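Local coordinates for lipoprotein (Colwellia psychrerythraea, PDB 3O0Y) that is of unknown function but is a largely helical putative lipoprotein, probably related to metallopeptidases, at residues A474-Q479 and S565-A570; M560-S565 and V593-L598. All blocks are in the same frame, centred on the assembly; numbering follows the deposited sequence.

Contact 1. Residues A474-Q479 and S565-A570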
loop_
_atom_site.group_PDB
_atom_site.type_symbol
_atom_site.label_atom_id
_atom_site.label_comp_id
_atom_site.label_asym_id
_atom_site.label_seq_id
_atom_site.Cartn_x
_atom_site.Cartn_y
_atom_site.Cartn_z
ATOM N N ALA A 474 -3.929 10.995 -0.670
ATOM C CA ALA A 474 -5.198 10.434 -1.156
ATOM C C ALA A 474 -6.339 10.863 -0.234
ATOM O O ALA A 474 -7.403 11.220 -0.697
ATOM C CB ALA A 474 -5.134 8.906 -1.288
ATOM N N LEU A 475 -6.099 10.890 1.087
ATOM C CA LEU A 475 -7.126 11.394 2.010
ATOM C C LEU A 475 -7.405 12.889 1.825
ATOM O O LEU A 475 -8.591 13.328 1.817
ATOM C CB LEU A 475 -6.706 11.034 3.469
ATOM C CG LEU A 475 -7.711 11.202 4.581
ATOM C CD1 LEU A 475 -9.010 10.388 4.271
ATOM C CD2 LEU A 475 -7.042 10.855 5.943
ATOM N N TYR A 476 -6.341 13.699 1.585
ATOM C CA TYR A 476 -6.509 15.108 1.217
ATOM C C TYR A 476 -7.351 15.256 -0.041
ATOM O O TYR A 476 -8.223 16.129 -0.055
ATOM C CB TYR A 476 -5.144 15.797 1.087
ATOM C CG TYR A 476 -5.190 17.134 0.428
ATOM C CD1 TYR A 476 -5.466 18.277 1.149
ATOM C CD2 TYR A 476 -4.896 17.274 -0.895
ATOM C CE1 TYR A 476 -5.570 19.541 0.492
ATOM C CE2 TYR A 476 -4.985 18.516 -1.546
ATOM C CZ TYR A 476 -5.253 19.652 -0.835
ATOM O OH TYR A 476 -5.420 20.874 -1.551
ATOM N N SER A 477 -7.121 14.402 -1.069
ATOM C CA SER A 477 -7.847 14.342 -2.373
ATOM C C SER A 477 -9.337 14.217 -2.137
ATOM O O SER A 477 -10.147 14.849 -2.847
ATOM C CB SER A 477 -7.478 13.027 -3.186
ATOM O OG SER A 477 -6.259 13.432 -3.679
ATOM N N GLU A 478 -9.694 13.405 -1.174
ATOM C CA GLU A 478 -11.093 13.172 -0.845
ATOM C C GLU A 478 -11.781 14.458 -0.362
ATOM O O GLU A 478 -12.968 14.691 -0.654
ATOM C CB GLU A 478 -11.245 12.049 0.187
ATOM C CG GLU A 478 -10.867 10.622 -0.336
ATOM C CD GLU A 478 -10.896 9.578 0.775
ATOM O OE1 GLU A 478 -12.031 9.141 1.189
ATOM O OE2 GLU A 478 -9.809 9.148 1.242
ATOM N N GLN A 479 -11.028 15.265 0.370
ATOM C CA GLN A 479 -11.548 16.561 0.833
ATOM C C GLN A 479 -11.584 17.555 -0.288
ATOM O O GLN A 479 -12.552 18.284 -0.446
ATOM C CB GLN A 479 -10.755 17.156 2.006
ATOM C CG GLN A 479 -11.313 18.493 2.449
ATOM C CD GLN A 479 -10.582 18.961 3.721
ATOM O OE1 GLN A 479 -10.464 18.177 4.682
ATOM N NE2 GLN A 479 -10.158 20.202 3.744
ATOM N N SER A 565 -2.004 21.732 6.771
ATOM C CA SER A 565 -1.284 22.753 7.526
ATOM C C SER A 565 -0.405 23.607 6.603
ATOM O O SER A 565 -0.396 24.851 6.698
ATOM C CB SER A 565 -0.391 22.063 8.554
ATOM O OG SER A 565 0.319 23.065 9.261
ATOM N N LEU A 566 0.256 22.947 5.641
ATOM C CA LEU A 566 0.988 23.653 4.623
ATOM C C LEU A 566 0.124 24.531 3.769
ATOM O O LEU A 566 0.528 25.651 3.423
ATOM C CB LEU A 566 1.878 22.694 3.811
ATOM C CG LEU A 566 3.069 22.041 4.568
ATOM C CD1 LEU A 566 3.545 20.900 3.632
ATOM C CD2 LEU A 566 4.232 23.084 4.864
ATOM N N ARG A 567 -1.054 24.036 3.398
ATOM C CA ARG A 567 -1.968 24.819 2.583
ATOM C C ARG A 567 -2.384 26.077 3.341
ATOM O O ARG A 567 -2.531 27.150 2.751
ATOM C CB ARG A 567 -3.137 23.947 2.175
ATOM C CG ARG A 567 -4.009 24.577 1.095
ATOM C CD ARG A 567 -5.049 23.584 0.519
ATOM N NE ARG A 567 -6.195 23.516 1.417
ATOM C CZ ARG A 567 -7.404 23.090 1.084
ATOM N NH1 ARG A 567 -7.619 22.540 -0.104
ATOM N NH2 ARG A 567 -8.386 23.162 1.989
ATOM N N GLU A 568 -2.678 25.901 4.622
ATOM C CA GLU A 568 -3.131 27.001 5.458
ATOM C C GLU A 568 -2.016 28.014 5.621
ATOM O O GLU A 568 -2.305 29.224 5.519
ATOM C CB GLU A 568 -3.642 26.535 6.822
ATOM C CG GLU A 568 -4.958 25.890 6.732
ATOM C CD GLU A 568 -6.066 26.784 6.111
ATOM O OE1 GLU A 568 -6.106 28.015 6.411
ATOM O OE2 GLU A 568 -6.908 26.245 5.332
ATOM N N GLN A 569 -0.763 27.544 5.684
ATOM C CA GLN A 569 0.408 28.479 5.753
ATOM C C GLN A 569 0.503 29.300 4.470
ATOM O O GLN A 569 0.739 30.522 4.479
ATOM C CB GLN A 569 1.701 27.694 5.932
ATOM C CG GLN A 569 1.963 27.094 7.345
ATOM C CD GLN A 569 3.268 26.191 7.378
ATOM O OE1 GLN A 569 4.234 26.428 6.626
ATOM N NE2 GLN A 569 3.280 25.203 8.230
ATOM N N ALA A 570 0.311 28.629 3.345
ATOM C CA ALA A 570 0.381 29.247 2.038
ATOM C C ALA A 570 -0.749 30.304 1.876
ATOM O O ALA A 570 -0.529 31.362 1.333
ATOM C CB ALA A 570 0.322 28.189 0.916
#
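In the helical packing of this DUF885 protein, Tyr476 of helix 467-483 meets Arg567 of helix 555-574 in a buried polar contact. The helix backbones stand well apart, with Tyr476 CA and Arg567 CA separated by 10.8 Å, and two long side chains span the distance. Arg567 NH1 donates to Tyr476 OH over 3.1 Å in a bent bond of 140°, the hydroxyl being tilted from the guanidinium plane. The ring and guanidinium planes stand 80° apart, with Tyr476 CE1 over one guanidinium face, 4.0 Å from Arg567 CZ. The extended first part of the arginine chain (chi2 170°) lays Arg567 CD 3.4 Å from Tyr476 OH, and the bend at chi3 turns the guanidinium toward the ring. Gln479 NE2 lies 3.9 Å from Arg567 NH2 without bonding to it; instead, the Glu483 carboxylate accepts from Gln479 NE2 through OE2 and forms a salt bridge to Arg567 NH1 through OE1. A leucine in place of Arg567 would probably leave the Glu483 carboxylate without this countercharge and the tyrosine hydroxyl without this donor. Helix 580-588 packs against the pair: its Leu580 and Phe583 touch both side chains, and its His584 hydrogen-bonds to Tyr476 OH.

Contact 2. Residues M560-S565 and V593-L598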
loop_
_atom_site.group_PDB
_atom_site.type_symbol
_atom_site.label_atom_id
_atom_site.label_comp_id
_atom_site.label_asym_id
_atom_site.label_seq_id
_atom_site.Cartn_x
_atom_site.Cartn_y
_atom_site.Cartn_z
ATOM N N MET A 560 -2.264 13.809 5.842
ATOM C CA MET A 560 -3.322 14.705 5.467
ATOM C C MET A 560 -3.264 16.018 6.282
ATOM O O MET A 560 -3.373 17.121 5.704
ATOM C CB MET A 560 -4.706 14.021 5.549
ATOM C CG MET A 560 -5.855 14.897 5.042
ATOM S SD MET A 560 -7.520 14.494 5.919
ATOM C CE MET A 560 -8.666 15.517 4.906
ATOM N N LEU A 561 -3.039 15.873 7.592
ATOM C CA LEU A 561 -2.988 17.050 8.474
ATOM C C LEU A 561 -1.835 17.966 8.086
ATOM O O LEU A 561 -1.969 19.175 8.114
ATOM C CB LEU A 561 -2.877 16.569 9.917
ATOM C CG LEU A 561 -4.172 16.010 10.481
ATOM C CD1 LEU A 561 -3.865 15.265 11.792
ATOM C CD2 LEU A 561 -5.235 17.085 10.771
ATOM N N LYS A 562 -0.725 17.385 7.675
ATOM C CA LYS A 562 0.462 18.176 7.323
ATOM C C LYS A 562 0.235 18.885 6.011
ATOM O O LYS A 562 0.561 20.057 5.925
ATOM C CB LYS A 562 1.698 17.316 7.226
ATOM C CG LYS A 562 2.995 18.084 6.918
ATOM C CD LYS A 562 3.267 19.179 7.946
ATOM C CE LYS A 562 4.589 19.945 7.616
ATOM N NZ LYS A 562 4.942 21.000 8.593
ATOM N N ILE A 563 -0.323 18.185 5.015
ATOM C CA ILE A 563 -0.686 18.829 3.737
ATOM C C ILE A 563 -1.616 19.999 3.968
ATOM O O ILE A 563 -1.389 21.082 3.449
ATOM C CB ILE A 563 -1.278 17.815 2.661
ATOM C CG1 ILE A 563 -0.184 16.792 2.312
ATOM C CG2 ILE A 563 -1.844 18.678 1.456
ATOM C CD1 ILE A 563 -0.731 15.512 1.571
ATOM N N LEU A 564 -2.665 19.819 4.766
ATOM C CA LEU A 564 -3.573 20.885 5.082
ATOM C C LEU A 564 -2.925 22.053 5.877
ATOM O O LEU A 564 -3.239 23.253 5.642
ATOM C CB LEU A 564 -4.783 20.303 5.822
ATOM C CG LEU A 564 -5.812 19.559 4.978
ATOM C CD1 LEU A 564 -6.883 18.970 5.902
ATOM C CD2 LEU A 564 -6.443 20.565 3.976
ATOM N N SER A 565 -2.004 21.732 6.771
ATOM C CA SER A 565 -1.284 22.753 7.526
ATOM C C SER A 565 -0.405 23.607 6.603
ATOM O O SER A 565 -0.396 24.851 6.698
ATOM C CB SER A 565 -0.391 22.063 8.554
ATOM O OG SER A 565 0.319 23.065 9.261
ATOM N N VAL A 593 7.618 12.482 -1.235
ATOM C CA VAL A 593 8.786 13.004 -0.471
ATOM C C VAL A 593 8.450 12.985 1.036
ATOM O O VAL A 593 7.304 12.963 1.433
ATOM C CB VAL A 593 9.118 14.452 -0.897
ATOM C CG1 VAL A 593 9.748 14.527 -2.350
ATOM C CG2 VAL A 593 7.806 15.363 -0.849
ATOM N N PRO A 594 9.469 13.051 1.891
ATOM C CA PRO A 594 9.250 13.321 3.308
ATOM C C PRO A 594 8.634 14.662 3.496
ATOM O O PRO A 594 8.809 15.576 2.665
ATOM C CB PRO A 594 10.665 13.297 3.898
ATOM C CG PRO A 594 11.560 12.848 2.861
ATOM C CD PRO A 594 10.901 12.981 1.544
ATOM N N MET A 595 7.836 14.794 4.543
ATOM C CA MET A 595 7.266 16.066 4.899
ATOM C C MET A 595 8.241 17.236 4.959
ATOM O O MET A 595 7.896 18.358 4.560
ATOM C CB MET A 595 6.381 15.947 6.150
ATOM C CG MET A 595 5.011 15.056 5.904
ATOM S SD MET A 595 3.790 15.594 4.667
ATOM C CE MET A 595 4.349 14.480 3.320
ATOM N N ALA A 596 9.462 16.988 5.422
ATOM C CA ALA A 596 10.437 18.070 5.534
ATOM C C ALA A 596 10.787 18.626 4.141
ATOM O O ALA A 596 10.945 19.841 3.983
ATOM C CB ALA A 596 11.691 17.590 6.228
ATOM N N VAL A 597 10.814 17.762 3.128
ATOM C CA VAL A 597 11.138 18.200 1.789
ATOM C C VAL A 597 9.911 18.888 1.159
ATOM O O VAL A 597 10.057 19.900 0.466
ATOM C CB VAL A 597 11.609 17.020 0.923
ATOM C CG1 VAL A 597 11.757 17.441 -0.529
ATOM C CG2 VAL A 597 12.927 16.471 1.451
ATOM N N LEU A 598 8.731 18.322 1.346
ATOM C CA LEU A 598 7.501 18.985 0.887
ATOM C C LEU A 598 7.455 20.420 1.496
ATOM O O LEU A 598 7.171 21.371 0.778
ATOM C CB LEU A 598 6.273 18.173 1.308
ATOM C CG LEU A 598 4.915 18.795 0.886
ATOM C CD1 LEU A 598 4.828 19.028 -0.628
ATOM C CD2 LEU A 598 3.763 17.882 1.382
#
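Lys562 and Met595 run past each other in opposite directions where helix 555-574 packs on the first turn of helix 595-608, a helix-helix contact between elements near the end of the chain. The thioether does the touching on one side and the aliphatic root of the lysine on the other: Met595 SD sits 3.4 Å from Lys562 CG and 3.7 Å from Lys562 CB. With CG of the methionine beside the backbone N (chi1 -67°), its chain bends at chi2, which carries the sulfur to Lys562, and again at chi3. Lys562 bends in its turn beyond CG (chi2 57°). Beside this pair, the Ile563 and Leu598 side chains cross at about a right angle and meet through single carbons, Ile563 CG1 resting 4.2 Å from Leu598 CD2, an apolar touch looser than that at the sulfur. Pro594 holds the N-cap position of helix 595-608, and Met595 N, the first backbone N-H of the helix, hydrogen-bonds to Asp297 OD2. Val597 of that helix packs on helix 100-117. The backbone of the turn is closed by Leu598 N donating to Pro594 O over 3.0 Å.

How the contacts relate
Helix 555-574 serves both contacts, meeting helix 467-483 in contact 1 and helix 595-608 in contact 2, and Ser565 belongs to both. Both contacts are mainly buried, their centres about 9 Å apart, yet their chemistry differs. Contact 1 joins more widely separated backbones through long polar side chains tied to Glu483 and His584, whereas contact 2 brings the backbones closer and relies on sulfur and hydrocarbon, with no hydrogen bond between its segments. Ile563 joins them, since its CG2 lies 3.7 Å from Tyr476 CD1 while its other branch serves contact 2. Met560 likewise packs on helix 467-483, its SD 3.6 Å from Leu475 CG.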